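Local coordinates for terminase large subunit (Thermus phage G20c, PDB 5M1P), which cuts viral DNA through its RNase H-like nuclease domain and, as the full-length protein, powers ATP-driven translocation of the genome into empty capsids, at residues M13-Y19 / V141-D146; R25-Y31 / A82-G88; L128-L132 / M180-Y186; N155-Y159 / M168-G172. One frame throughout, in Å; residues are numbered along the deposited sequence.

Contact 1: residues M13-Y19 / V141-D146; sequences MLILLPY and VAVPND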
loop_
_atom_site.group_PDB
_atom_site.type_symbol
_atom_site.label_atom_id
_atom_site.label_comp_id
_atom_site.label_asym_id
_atom_site.label_seq_id
_atom_site.Cartn_x
_atom_site.Cartn_y
_atom_site.Cartn_z
ATOM N N MET A 13 -7.060 -6.407 15.914
ATOM C CA MET A 13 -7.096 -7.673 15.180
ATOM C C MET A 13 -6.046 -7.805 14.082
ATOM O O MET A 13 -5.975 -8.848 13.428
ATOM C CB MET A 13 -8.496 -7.898 14.601
ATOM C CG MET A 13 -9.547 -8.212 15.656
ATOM S SD MET A 13 -9.203 -9.782 16.483
ATOM C CE MET A 13 -9.104 -10.969 15.147
ATOM N N LEU A 14 -5.226 -6.776 13.893
ATOM C CA LEU A 14 -4.140 -6.801 12.912
ATOM C C LEU A 14 -3.110 -7.837 13.355
ATOM O O LEU A 14 -2.682 -7.822 14.509
ATOM C CB LEU A 14 -3.509 -5.406 12.836
ATOM C CG LEU A 14 -2.396 -5.137 11.837
ATOM C CD1 LEU A 14 -2.935 -5.238 10.426
ATOM C CD2 LEU A 14 -1.810 -3.763 12.098
ATOM N N ILE A 15 -2.753 -8.752 12.455
ATOM C CA ILE A 15 -1.704 -9.730 12.723
ATOM C C ILE A 15 -0.361 -9.084 12.433
ATOM O O ILE A 15 -0.168 -8.438 11.394
ATOM C CB ILE A 15 -1.888 -11.005 11.893
ATOM C CG1 ILE A 15 -3.169 -11.698 12.350
ATOM C CG2 ILE A 15 -0.685 -11.942 12.032
ATOM C CD1 ILE A 15 -3.669 -12.746 11.394
ATOM N N LEU A 16 0.561 -9.263 13.368
ATOM C CA LEU A 16 1.859 -8.620 13.332
ATOM C C LEU A 16 2.907 -9.664 13.016
ATOM O O LEU A 16 2.974 -10.701 13.676
ATOM C CB LEU A 16 2.128 -7.952 14.674
ATOM C CG LEU A 16 1.025 -7.014 15.172
ATOM C CD1 LEU A 16 1.442 -6.403 16.498
ATOM C CD2 LEU A 16 0.722 -5.934 14.150
ATOM N N LEU A 17 3.732 -9.375 12.018
ATOM C CA LEU A 17 4.667 -10.346 11.462
ATOM C C LEU A 17 6.114 -9.895 11.630
ATOM O O LEU A 17 6.447 -8.738 11.337
ATOM C CB LEU A 17 4.402 -10.512 9.969
ATOM C CG LEU A 17 2.984 -10.902 9.555
ATOM C CD1 LEU A 17 2.818 -10.787 8.044
ATOM C CD2 LEU A 17 2.670 -12.305 10.032
ATOM N N PRO A 18 7.001 -10.811 12.053
ATOM C CA PRO A 18 8.415 -10.454 12.092
ATOM C C PRO A 18 8.968 -10.320 10.674
ATOM O O PRO A 18 8.397 -10.873 9.729
ATOM C CB PRO A 18 9.047 -11.634 12.834
ATOM C CG PRO A 18 8.193 -12.779 12.451
ATOM C CD PRO A 18 6.793 -12.246 12.337
ATOM N N TYR A 19 10.046 -9.564 10.529
ATOM C CA TYR A 19 10.641 -9.337 9.220
ATOM C C TYR A 19 12.133 -9.121 9.349
ATOM O O TYR A 19 12.650 -8.901 10.453
ATOM C CB TYR A 19 10.000 -8.120 8.524
ATOM C CG TYR A 19 10.142 -6.827 9.311
ATOM C CD1 TYR A 19 9.206 -6.480 10.289
ATOM C CD2 TYR A 19 11.234 -5.968 9.118
ATOM C CE1 TYR A 19 9.345 -5.320 11.033
ATOM C CE2 TYR A 19 11.366 -4.793 9.858
ATOM C CZ TYR A 19 10.420 -4.483 10.815
ATOM O OH TYR A 19 10.534 -3.331 11.561
ATOM N N VAL A 141 -5.855 -9.277 7.951
ATOM C CA VAL A 141 -4.762 -8.404 7.538
ATOM C C VAL A 141 -3.551 -8.716 8.408
ATOM O O VAL A 141 -3.659 -8.782 9.639
ATOM C CB VAL A 141 -5.170 -6.918 7.638
ATOM C CG1 VAL A 141 -4.017 -5.989 7.261
ATOM C CG2 VAL A 141 -6.365 -6.629 6.740
ATOM N N ALA A 142 -2.416 -8.961 7.762
ATOM C CA ALA A 142 -1.180 -9.303 8.443
ATOM C C ALA A 142 -0.042 -8.519 7.819
ATOM O O ALA A 142 0.194 -8.620 6.615
ATOM C CB ALA A 142 -0.933 -10.798 8.346
ATOM N N VAL A 143 0.628 -7.700 8.626
ATOM C CA VAL A 143 1.637 -6.759 8.158
ATOM C C VAL A 143 2.947 -6.879 8.935
ATOM O O VAL A 143 2.950 -7.404 10.050
ATOM C CB VAL A 143 1.127 -5.299 8.259
ATOM C CG1 VAL A 143 -0.169 -5.132 7.486
ATOM C CG2 VAL A 143 0.940 -4.831 9.703
ATOM N N PRO A 144 4.058 -6.376 8.362
ATOM C CA PRO A 144 5.296 -6.326 9.129
ATOM C C PRO A 144 5.109 -5.542 10.424
ATOM O O PRO A 144 4.493 -4.483 10.416
ATOM C CB PRO A 144 6.267 -5.602 8.197
ATOM C CG PRO A 144 5.708 -5.781 6.829
ATOM C CD PRO A 144 4.226 -5.810 7.007
ATOM N N ASN A 145 5.624 -6.085 11.522
ATOM C CA ASN A 145 5.453 -5.511 12.845
ATOM C C ASN A 145 6.462 -4.380 13.013
ATOM O O ASN A 145 7.460 -4.486 13.737
ATOM C CB ASN A 145 5.625 -6.615 13.898
ATOM C CG ASN A 145 5.246 -6.167 15.289
ATOM O OD1 ASN A 145 4.846 -5.017 15.507
ATOM N ND2 ASN A 145 5.364 -7.076 16.243
ATOM N N ASP A 146 6.169 -3.276 12.341
ATOM C CA ASP A 146 7.061 -2.147 12.239
ATOM C C ASP A 146 6.302 -0.956 12.786
ATOM O O ASP A 146 5.187 -0.679 12.340
ATOM C CB ASP A 146 7.432 -1.925 10.775
ATOM C CG ASP A 146 8.274 -0.700 10.579
ATOM O OD1 ASP A 146 9.477 -0.734 10.922
ATOM O OD2 ASP A 146 7.721 0.305 10.107
HETATM O O HOH W 1 -6.540 -8.276 10.650
HETATM O O HOH W 2 10.013 -3.467 14.252
#
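Four backbone hydrogen bonds join Ile-15 and Leu-17 to Val-141, Val-143 and Asn-145. Ile-15 N gives to Val-141 O, and Val-143 N gives back to Ile-15 O at 3.0 Å. Leu-17 N then reaches Val-143 O, and Asn-145 N reaches Leu-17 O at 2.8 Å. This exchange of partners marks a parallel pair.

Apolar pairs form on both faces. On one, Ile-15 CB meets Ala-142 CB at 3.7 Å. On the other, Leu-14 CD1 presses on Val-141 CG1 at 3.4 Å, a tight fit, and Leu-14 CD2 meets Val-143 CG2. Leu-16 CB lies against the amide carbon of Asn-145.

The ring of Tyr-19 brings its CE1 edge to Asn-145 O at 3.4 Å. With chi1 at 59°, CG sits between the backbone N and the carbonyl carbon, turning the ring toward Asn-145 and Asp-146. The Tyr-19 hydroxyl OH lies 2.9 Å from Asp-146 OD1, a weak and unsettled bond. Arg-21 is the stronger partner of that carboxylate, through a salt bridge. Water 2 links Tyr-19 OH to Asn-145 O. Asp-146 also N-caps helix 147-154. The two segments form one parallel edge of the mixed sheet of the RNase H-like domain, with strand 142-144 outermost in this chain.

Contact 2: residues R25-Y31 / A82-G88; sequences RLVVEDY and ALSEDYG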
loop_
_atom_site.group_PDB
_atom_site.type_symbol
_atom_site.label_atom_id
_atom_site.label_comp_id
_atom_site.label_asym_id
_atom_site.label_seq_id
_atom_site.Cartn_x
_atom_site.Cartn_y
_atom_site.Cartn_z
ATOM N N ARG A 25 13.671 -2.618 1.933
ATOM C CA ARG A 25 12.646 -3.657 2.063
ATOM C C ARG A 25 12.513 -4.184 3.475
ATOM O O ARG A 25 13.515 -4.420 4.144
ATOM C CB ARG A 25 12.963 -4.854 1.181
ATOM C CG ARG A 25 13.047 -4.551 -0.295
ATOM C CD ARG A 25 13.206 -5.852 -1.049
ATOM N NE ARG A 25 13.227 -5.656 -2.484
ATOM C CZ ARG A 25 13.168 -6.643 -3.378
ATOM N NH1 ARG A 25 13.092 -7.913 -2.989
ATOM N NH2 ARG A 25 13.175 -6.362 -4.674
ATOM N N LEU A 26 11.274 -4.414 3.890
ATOM C CA LEU A 26 10.971 -5.229 5.057
ATOM C C LEU A 26 10.466 -6.564 4.545
ATOM O O LEU A 26 9.364 -6.640 4.009
ATOM C CB LEU A 26 9.905 -4.561 5.924
ATOM C CG LEU A 26 10.200 -3.134 6.395
ATOM C CD1 LEU A 26 9.209 -2.715 7.477
ATOM C CD2 LEU A 26 11.638 -2.970 6.849
ATOM N N VAL A 27 11.254 -7.620 4.716
ATOM C CA VAL A 27 10.942 -8.907 4.097
ATOM C C VAL A 27 10.430 -9.820 5.184
ATOM O O VAL A 27 11.176 -10.178 6.094
ATOM C CB VAL A 27 12.165 -9.549 3.409
ATOM C CG1 VAL A 27 11.769 -10.848 2.699
ATOM C CG2 VAL A 27 12.769 -8.576 2.406
ATOM N N VAL A 28 9.153 -10.180 5.085
ATOM C CA VAL A 28 8.517 -11.111 6.009
ATOM C C VAL A 28 8.789 -12.536 5.549
ATOM O O VAL A 28 9.160 -13.411 6.343
ATOM C CB VAL A 28 6.997 -10.868 6.103
ATOM C CG1 VAL A 28 6.338 -11.922 6.976
ATOM C CG2 VAL A 28 6.731 -9.489 6.693
ATOM N N GLU A 29 8.566 -12.787 4.271
ATOM C CA GLU A 29 8.864 -14.095 3.728
ATOM C C GLU A 29 9.192 -14.018 2.263
ATOM O O GLU A 29 8.684 -13.166 1.516
ATOM C CB GLU A 29 7.728 -15.064 3.991
ATOM C CG GLU A 29 6.407 -14.719 3.355
ATOM C CD GLU A 29 5.306 -15.638 3.838
ATOM O OE1 GLU A 29 4.954 -16.577 3.102
ATOM O OE2 GLU A 29 4.822 -15.439 4.975
ATOM N N ASP A 30 10.064 -14.930 1.855
ATOM C CA ASP A 30 10.495 -14.983 0.473
ATOM C C ASP A 30 9.398 -15.629 -0.362
ATOM O O ASP A 30 8.449 -16.216 0.165
ATOM C CB ASP A 30 11.841 -15.707 0.359
ATOM C CG ASP A 30 13.010 -14.864 0.872
ATOM O OD1 ASP A 30 13.016 -13.628 0.687
ATOM O OD2 ASP A 30 13.955 -15.443 1.431
ATOM N N TYR A 31 9.512 -15.457 -1.674
ATOM C CA TYR A 31 8.553 -15.970 -2.638
ATOM C C TYR A 31 8.270 -17.472 -2.454
ATOM O O TYR A 31 9.198 -18.281 -2.364
ATOM C CB TYR A 31 9.124 -15.733 -4.032
ATOM C CG TYR A 31 8.310 -16.290 -5.176
ATOM C CD1 TYR A 31 6.932 -16.039 -5.280
ATOM C CD2 TYR A 31 8.922 -17.022 -6.194
ATOM C CE1 TYR A 31 6.185 -16.510 -6.339
ATOM C CE2 TYR A 31 8.188 -17.496 -7.266
ATOM C CZ TYR A 31 6.820 -17.260 -7.333
ATOM O OH TYR A 31 6.079 -17.743 -8.396
ATOM N N ALA A 82 11.531 -5.195 -10.035
ATOM C CA ALA A 82 12.288 -6.199 -9.297
ATOM C C ALA A 82 11.411 -6.944 -8.293
ATOM O O ALA A 82 11.464 -8.167 -8.229
ATOM C CB ALA A 82 13.503 -5.588 -8.620
ATOM N N LEU A 83 10.583 -6.222 -7.545
ATOM C CA LEU A 83 9.647 -6.857 -6.600
ATOM C C LEU A 83 8.681 -7.785 -7.295
ATOM O O LEU A 83 8.411 -8.882 -6.826
ATOM C CB LEU A 83 8.829 -5.806 -5.836
ATOM C CG LEU A 83 9.513 -5.145 -4.657
ATOM C CD1 LEU A 83 8.715 -3.937 -4.198
ATOM C CD2 LEU A 83 9.694 -6.142 -3.515
ATOM N N SER A 84 8.134 -7.321 -8.409
ATOM C CA SER A 84 7.222 -8.131 -9.190
ATOM C C SER A 84 7.905 -9.428 -9.629
ATOM O O SER A 84 7.359 -10.514 -9.442
ATOM C CB SER A 84 6.727 -7.364 -10.412
ATOM O OG SER A 84 5.961 -8.195 -11.254
ATOM N N GLU A 85 9.107 -9.300 -10.182
ATOM C CA GLU A 85 9.856 -10.465 -10.635
ATOM C C GLU A 85 10.217 -11.399 -9.476
ATOM O O GLU A 85 10.101 -12.617 -9.606
ATOM C CB GLU A 85 11.099 -10.030 -11.423
ATOM C CG GLU A 85 10.768 -9.441 -12.791
ATOM C CD GLU A 85 11.986 -8.960 -13.556
ATOM O OE1 GLU A 85 11.790 -8.341 -14.624
ATOM O OE2 GLU A 85 13.135 -9.157 -13.096
ATOM N N ASP A 86 10.610 -10.829 -8.333
ATOM C CA ASP A 86 10.960 -11.631 -7.165
ATOM C C ASP A 86 9.782 -12.492 -6.721
ATOM O O ASP A 86 9.981 -13.611 -6.277
ATOM C CB ASP A 86 11.368 -10.751 -5.980
ATOM C CG ASP A 86 12.726 -10.048 -6.155
ATOM O OD1 ASP A 86 13.517 -10.378 -7.053
ATOM O OD2 ASP A 86 13.004 -9.145 -5.347
ATOM N N TYR A 87 8.566 -11.956 -6.818
ATOM C CA TYR A 87 7.342 -12.660 -6.410
ATOM C C TYR A 87 6.526 -13.226 -7.583
ATOM O O TYR A 87 5.288 -13.214 -7.590
ATOM C CB TYR A 87 6.531 -11.770 -5.461
ATOM C CG TYR A 87 7.218 -11.641 -4.119
ATOM C CD1 TYR A 87 8.159 -10.637 -3.869
ATOM C CD2 TYR A 87 6.960 -12.554 -3.108
ATOM C CE1 TYR A 87 8.802 -10.544 -2.639
ATOM C CE2 TYR A 87 7.589 -12.454 -1.887
ATOM C CZ TYR A 87 8.516 -11.457 -1.653
ATOM O OH TYR A 87 9.153 -11.372 -0.443
ATOM N N GLY A 88 7.241 -13.787 -8.556
ATOM C CA GLY A 88 6.627 -14.599 -9.604
ATOM C C GLY A 88 5.836 -13.807 -10.619
ATOM O O GLY A 88 4.748 -14.221 -11.027
HETATM O O HOH W 3 11.947 -11.731 -1.016
#
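Arg-25 reaches from its strand to the helix end and grips Asp-86. Both terminal nitrogens give to one oxygen. Arg-25 NH1 is 2.7 Å and Arg-25 NH2 2.9 Å from Asp-86 OD2, which lies in the guanidinium plane. The carboxylate plane is turned 63° from it. Leu-83 CD2 sits over the centre of one guanidinium face, 3.5 Å from Arg-25 CZ. The guanidinium thus carries an apolar methyl on one face while its edge binds the carboxylate. The arginine chain is extended from CG to NE, which lets it span the gap.

Tyr-87, just past the helix, points its hydroxyl back at the other segment. Its OH gives a hydrogen bond to Glu-29 O at 2.7 Å and accepts one from water 3. That water also gives to Asp-30 OD1, whose stronger partner is Arg-22.

In the RNase H-like fold, helix 73-86 packs on a face of the central sheet, and this contact ties the helix end to strand 25-27 and the loop after it.

Tyr-31 lays one ring face on the backbone leaving the helix. Its CE1 is 3.5 Å from Tyr-87 C, and Gly-88 N lies over the same ring toward its rim. Tyr-31 CB comes within 3.2 Å of Asp-86 O.

Further out, Leu-83 packs on Phe-52, Val-54 and Ile-39. The Tyr-87 ring meets that of Tyr-37 with planes about 55° apart and also touches Ala-63 and Cys-64.

Contact 3: residues L128-L132 / M180-Y186; sequences LISNL and MSLALAY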
loop_
_atom_site.group_PDB
_atom_site.type_symbol
_atom_site.label_atom_id
_atom_site.label_comp_id
_atom_site.label_asym_id
_atom_site.label_seq_id
_atom_site.Cartn_x
_atom_site.Cartn_y
_atom_site.Cartn_z
ATOM N N LEU A 128 -11.694 1.683 -0.956
ATOM C CA LEU A 128 -10.416 1.023 -0.646
ATOM C C LEU A 128 -10.176 0.890 0.851
ATOM O O LEU A 128 -9.845 -0.194 1.359
ATOM C CB LEU A 128 -9.254 1.805 -1.272
ATOM C CG LEU A 128 -9.112 1.695 -2.785
ATOM C CD1 LEU A 128 -8.123 2.720 -3.306
ATOM C CD2 LEU A 128 -8.683 0.285 -3.175
ATOM N N ILE A 129 -10.342 1.989 1.564
ATOM C CA ILE A 129 -10.086 2.000 3.004
ATOM C C ILE A 129 -11.103 1.167 3.790
ATOM O O ILE A 129 -10.720 0.422 4.693
ATOM C CB ILE A 129 -10.030 3.442 3.542
ATOM C CG1 ILE A 129 -8.815 4.188 2.960
ATOM C CG2 ILE A 129 -10.027 3.455 5.068
ATOM C CD1 ILE A 129 -7.448 3.675 3.376
ATOM N N SER A 130 -12.382 1.292 3.455
ATOM C CA SER A 130 -13.411 0.500 4.127
ATOM C C SER A 130 -13.166 -0.999 3.925
ATOM O O SER A 130 -13.330 -1.773 4.861
ATOM C CB SER A 130 -14.818 0.894 3.678
ATOM O OG SER A 130 -15.025 0.643 2.310
ATOM N N ASN A 131 -12.736 -1.402 2.733
ATOM C CA ASN A 131 -12.381 -2.780 2.498
ATOM C C ASN A 131 -11.231 -3.215 3.409
ATOM O O ASN A 131 -11.308 -4.272 4.040
ATOM C CB ASN A 131 -12.012 -2.985 1.032
ATOM C CG ASN A 131 -11.658 -4.422 0.731
ATOM O OD1 ASN A 131 -12.506 -5.304 0.836
ATOM N ND2 ASN A 131 -10.401 -4.668 0.383
ATOM N N LEU A 132 -10.169 -2.421 3.474
ATOM C CA LEU A 132 -9.036 -2.742 4.334
ATOM C C LEU A 132 -9.463 -2.828 5.799
ATOM O O LEU A 132 -9.079 -3.754 6.519
ATOM C CB LEU A 132 -7.907 -1.725 4.150
ATOM C CG LEU A 132 -6.663 -1.887 5.028
ATOM C CD1 LEU A 132 -5.975 -3.207 4.753
ATOM C CD2 LEU A 132 -5.681 -0.751 4.803
ATOM N N MET A 180 -2.310 3.698 2.126
ATOM C CA MET A 180 -2.839 3.580 0.786
ATOM C C MET A 180 -2.255 2.391 0.026
ATOM O O MET A 180 -2.995 1.690 -0.656
ATOM C CB MET A 180 -2.651 4.891 0.012
ATOM C CG MET A 180 -3.503 6.045 0.541
ATOM S SD MET A 180 -5.234 5.650 0.850
ATOM C CE MET A 180 -5.767 4.994 -0.725
ATOM N N SER A 181 -0.952 2.158 0.159
ATOM C CA SER A 181 -0.322 0.994 -0.463
ATOM C C SER A 181 -0.950 -0.309 0.035
ATOM O O SER A 181 -1.269 -1.191 -0.756
ATOM C CB SER A 181 1.180 1.021 -0.198
ATOM O OG SER A 181 1.803 -0.155 -0.684
ATOM N N LEU A 182 -1.143 -0.407 1.340
ATOM C CA LEU A 182 -1.811 -1.578 1.914
ATOM C C LEU A 182 -3.243 -1.730 1.403
ATOM O O LEU A 182 -3.670 -2.828 1.077
ATOM C CB LEU A 182 -1.804 -1.523 3.444
ATOM C CG LEU A 182 -0.446 -1.677 4.116
ATOM C CD1 LEU A 182 -0.595 -1.336 5.587
ATOM C CD2 LEU A 182 0.155 -3.065 3.934
ATOM N N ALA A 183 -3.973 -0.623 1.317
ATOM C CA ALA A 183 -5.349 -0.668 0.830
ATOM C C ALA A 183 -5.412 -1.099 -0.643
ATOM O O ALA A 183 -6.283 -1.878 -1.032
ATOM C CB ALA A 183 -6.019 0.682 1.016
ATOM N N LEU A 184 -4.476 -0.606 -1.451
ATOM C CA LEU A 184 -4.367 -1.020 -2.857
ATOM C C LEU A 184 -4.116 -2.518 -2.972
ATOM O O LEU A 184 -4.764 -3.179 -3.774
ATOM C CB LEU A 184 -3.276 -0.236 -3.565
ATOM C CG LEU A 184 -3.633 1.239 -3.819
ATOM C CD1 LEU A 184 -2.376 2.038 -4.083
ATOM C CD2 LEU A 184 -4.621 1.397 -4.971
ATOM N N ALA A 185 -3.216 -3.055 -2.152
ATOM C CA ALA A 185 -2.950 -4.499 -2.153
ATOM C C ALA A 185 -4.183 -5.291 -1.769
ATOM O O ALA A 185 -4.615 -6.199 -2.492
ATOM C CB ALA A 185 -1.797 -4.825 -1.226
ATOM N N TYR A 186 -4.749 -4.947 -0.618
ATOM C CA TYR A 186 -5.896 -5.677 -0.082
ATOM C C TYR A 186 -7.193 -5.516 -0.862
ATOM O O TYR A 186 -8.122 -6.299 -0.670
ATOM C CB TYR A 186 -6.103 -5.353 1.407
ATOM C CG TYR A 186 -5.185 -6.163 2.305
ATOM C CD1 TYR A 186 -5.484 -7.487 2.620
ATOM C CD2 TYR A 186 -3.986 -5.637 2.780
ATOM C CE1 TYR A 186 -4.631 -8.245 3.409
ATOM C CE2 TYR A 186 -3.134 -6.375 3.584
ATOM C CZ TYR A 186 -3.450 -7.685 3.892
ATOM O OH TYR A 186 -2.579 -8.402 4.691
HETATM O O HOH W 4 -8.644 -2.477 0.311
#
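Ala-183 meets Leu-128, Ile-129 and Leu-132 where the two helices come closest. The short helical segments cross at 77°, with their axes 8.6 Å apart. The small methyl of Ala-183 permits this approach. Its CB is 4.1 Å from Leu-128 CB, and Ile-129 CD1 and Leu-132 CD2 touch it too.

The apolar part is closely packed. Leu-132 sets CG anti to its backbone N (chi1 177°), and its two methyls part company. CD2 lies by the backbone of Ala-183 and by Leu-182 CB. Leu-132 CD1 comes obliquely to the ring of Tyr-186, 3.7 Å from CD2 of that ring. At the other end Met-180 is bent at chi2 and chi3. This bend brings Met-180 SD to within 3.9 Å of Ile-129 CD1, while its CE meets Leu-128 CD1. Leu-128 CD1 also touches Leu-184 CD2.

The polar side is looser and holds a water. Asn-131 ND2 makes a weak bond to Tyr-186 O at 3.0 Å, with an N-H...O angle of only 128°. The same Asn-131 ND2 gives to water 4 at 2.8 Å. Water 4 in turn donates to Leu-128 O and Ala-183 O. One water thus joins two backbone carbonyls of different helices to the asparagine amide.

Helix 177-186 lies between helix 122-137 and the central sheet. Ser-181 and Leu-182 face strand 49-56 at Ser-53. Tyr-186 packs on Leu-55 and Ile-62, and its hydroxyl bonds to Gly-60 O and Ala-142 N. Met-180 touches Asp-42, a calcium ligand on strand 37-42.

Contact 4: residues N155-Y159 / M168-G172; sequences NFRYY and MRAYG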
loop_
_atom_site.group_PDB
_atom_site.type_symbol
_atom_site.label_atom_id
_atom_site.label_comp_id
_atom_site.label_asym_id
_atom_site.label_seq_id
_atom_site.Cartn_x
_atom_site.Cartn_y
_atom_site.Cartn_z
ATOM N N ASN A 155 -2.904 6.489 13.207
ATOM C CA ASN A 155 -3.152 7.924 12.991
ATOM C C ASN A 155 -3.981 8.253 11.756
ATOM O O ASN A 155 -4.109 9.427 11.411
ATOM C CB ASN A 155 -1.831 8.703 13.001
ATOM C CG ASN A 155 -1.392 9.072 14.403
ATOM O OD1 ASN A 155 -1.854 8.467 15.376
ATOM N ND2 ASN A 155 -0.529 10.070 14.523
ATOM N N PHE A 156 -4.610 7.263 11.130
ATOM C CA PHE A 156 -5.477 7.530 9.991
ATOM C C PHE A 156 -6.889 7.766 10.504
ATOM O O PHE A 156 -7.459 6.891 11.154
ATOM C CB PHE A 156 -5.423 6.349 9.031
ATOM C CG PHE A 156 -5.853 6.693 7.645
ATOM C CD1 PHE A 156 -5.086 7.573 6.877
ATOM C CD2 PHE A 156 -7.017 6.152 7.103
ATOM C CE1 PHE A 156 -5.465 7.897 5.592
ATOM C CE2 PHE A 156 -7.396 6.468 5.813
ATOM C CZ PHE A 156 -6.624 7.347 5.060
ATOM N N ARG A 157 -7.447 8.951 10.234
ATOM C CA ARG A 157 -8.658 9.421 10.901
ATOM C C ARG A 157 -9.698 9.984 9.953
ATOM O O ARG A 157 -9.404 10.339 8.809
ATOM C CB ARG A 157 -8.318 10.500 11.920
ATOM C CG ARG A 157 -7.179 10.184 12.856
ATOM C CD ARG A 157 -7.403 8.988 13.761
ATOM N NE ARG A 157 -6.227 8.822 14.615
ATOM C CZ ARG A 157 -5.927 9.609 15.652
ATOM N NH1 ARG A 157 -6.710 10.629 16.005
ATOM N NH2 ARG A 157 -4.817 9.387 16.343
ATOM N N TYR A 158 -10.916 10.085 10.482
ATOM C CA TYR A 158 -12.053 10.680 9.793
ATOM C C TYR A 158 -12.148 12.162 10.105
ATOM O O TYR A 158 -12.029 12.573 11.253
ATOM C CB TYR A 158 -13.360 10.037 10.256
ATOM C CG TYR A 158 -13.607 8.639 9.782
ATOM C CD1 TYR A 158 -13.889 8.381 8.450
ATOM C CD2 TYR A 158 -13.624 7.566 10.678
ATOM C CE1 TYR A 158 -14.168 7.092 8.012
ATOM C CE2 TYR A 158 -13.896 6.273 10.246
ATOM C CZ TYR A 158 -14.155 6.043 8.907
ATOM O OH TYR A 158 -14.427 4.777 8.454
ATOM N N TYR A 159 -12.397 12.952 9.066
ATOM C CA TYR A 159 -12.733 14.370 9.177
ATOM C C TYR A 159 -13.942 14.645 8.284
ATOM O O TYR A 159 -14.429 13.751 7.601
ATOM C CB TYR A 159 -11.530 15.216 8.773
ATOM C CG TYR A 159 -10.341 14.955 9.653
ATOM C CD1 TYR A 159 -10.225 15.583 10.884
ATOM C CD2 TYR A 159 -9.351 14.047 9.282
ATOM C CE1 TYR A 159 -9.150 15.337 11.715
ATOM C CE2 TYR A 159 -8.272 13.793 10.100
ATOM C CZ TYR A 159 -8.177 14.436 11.320
ATOM O OH TYR A 159 -7.122 14.182 12.155
ATOM N N MET A 168 -10.901 10.975 4.777
ATOM C CA MET A 168 -9.997 10.138 5.556
ATOM C C MET A 168 -8.587 10.612 5.267
ATOM O O MET A 168 -8.194 10.712 4.110
ATOM C CB MET A 168 -10.109 8.671 5.155
ATOM C CG MET A 168 -11.470 8.024 5.339
ATOM S SD MET A 168 -11.519 6.468 4.414
ATOM C CE MET A 168 -12.891 5.586 5.150
ATOM N N ARG A 169 -7.826 10.885 6.317
ATOM C CA ARG A 169 -6.439 11.295 6.172
ATOM C C ARG A 169 -5.682 11.136 7.473
ATOM O O ARG A 169 -6.260 10.897 8.534
ATOM C CB ARG A 169 -6.341 12.748 5.678
ATOM C CG ARG A 169 -6.965 13.765 6.612
ATOM C CD ARG A 169 -6.385 15.146 6.388
ATOM N NE ARG A 169 -6.946 16.132 7.293
ATOM C CZ ARG A 169 -8.089 16.777 7.106
ATOM N NH1 ARG A 169 -8.848 16.551 6.035
ATOM N NH2 ARG A 169 -8.472 17.677 8.004
ATOM N N ALA A 170 -4.373 11.311 7.373
ATOM C CA ALA A 170 -3.510 11.311 8.536
ATOM C C ALA A 170 -3.854 12.420 9.519
ATOM O O ALA A 170 -4.169 13.545 9.145
ATOM C CB ALA A 170 -2.063 11.436 8.125
ATOM N N TYR A 171 -3.786 12.063 10.791
ATOM C CA TYR A 171 -3.820 13.014 11.885
ATOM C C TYR A 171 -2.696 14.039 11.733
ATOM O O TYR A 171 -1.608 13.719 11.256
ATOM C CB TYR A 171 -3.642 12.241 13.191
ATOM C CG TYR A 171 -3.445 13.069 14.430
ATOM C CD1 TYR A 171 -4.529 13.645 15.082
ATOM C CD2 TYR A 171 -2.176 13.243 14.974
ATOM C CE1 TYR A 171 -4.353 14.384 16.246
ATOM C CE2 TYR A 171 -1.987 13.983 16.131
ATOM C CZ TYR A 171 -3.071 14.557 16.757
ATOM O OH TYR A 171 -2.859 15.281 17.905
ATOM N N GLY A 172 -2.975 15.277 12.129
ATOM C CA GLY A 172 -1.944 16.303 12.213
ATOM C C GLY A 172 -1.392 16.614 10.842
ATOM O O GLY A 172 -2.158 16.907 9.933
HETATM O O HOH W 5 0.066 11.697 12.033
HETATM O O HOH W 6 -5.253 16.827 12.935
#
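Arg-157 and Arg-169 form a hydrogen-bonded pair of an antiparallel beta hairpin. Arg-157 N gives to Arg-169 O at 2.8 Å, and Arg-169 N returns a bond to Arg-157 O at 3.0 Å. Asn-155 O takes Tyr-171 N at 2.7 Å. Arg-157 O and Asn-155 O each also receive a CA-H...O contact, from Met-168 CA and Ala-170 CA respectively.

Waters and side chains satisfy other donors. Asn-155 ND2 gives to water 5, which donates to Tyr-171 O. The backbone N-H of Gly-172 gives to water 6, weakly linked to Tyr-159 OH. The Arg-157 guanidinium bonds mainly outside the pair: NE to Arg-154 O and NH1 to Asn-5 OD1. Its NH2 makes a weak bond to Asn-155 OD1.

On the face of Phe-156 and Tyr-158, Met-168 serves both rings. Met-168 CB meets Phe-156 CE2 at 3.6 Å, and its CE meets Tyr-158 CE1. Arg-169 N lies over one face of the Phe-156 ring.

Across the hairpin Arg-169 stacks its guanidinium on the Tyr-159 ring, with planes 4° apart. This is an off-centre cation-pi contact: Arg-169 CZ sits 4.1 Å from the ring centroid, and NH2 lies above Tyr-159 CG.

Overall arrangement
Contacts 1 and 2 share the central sheet, where strands 15-22 and 25-27 are neighbours. Tyr-19 CE2 meets Leu-26 CD2 at 3.5 Å. Contact 3 joins this sheet side to the hairpin. Its Leu-182 CD2 lies 4.1 Å from Val-143 CG1 of contact 1. Its Ile-129 CG2 lies 3.4 Å from Met-168 SD of contact 4. Contacts 2 and 4 are on opposite sides of the chain's centre, with their centres about 30 Å apart. Contact 3 is closest to the nuclease site: the Met-180 side chain is about 7 Å from the calcium ion, against about 12 Å for Phe-156 and 14 Å for Leu-83 (nearest atoms).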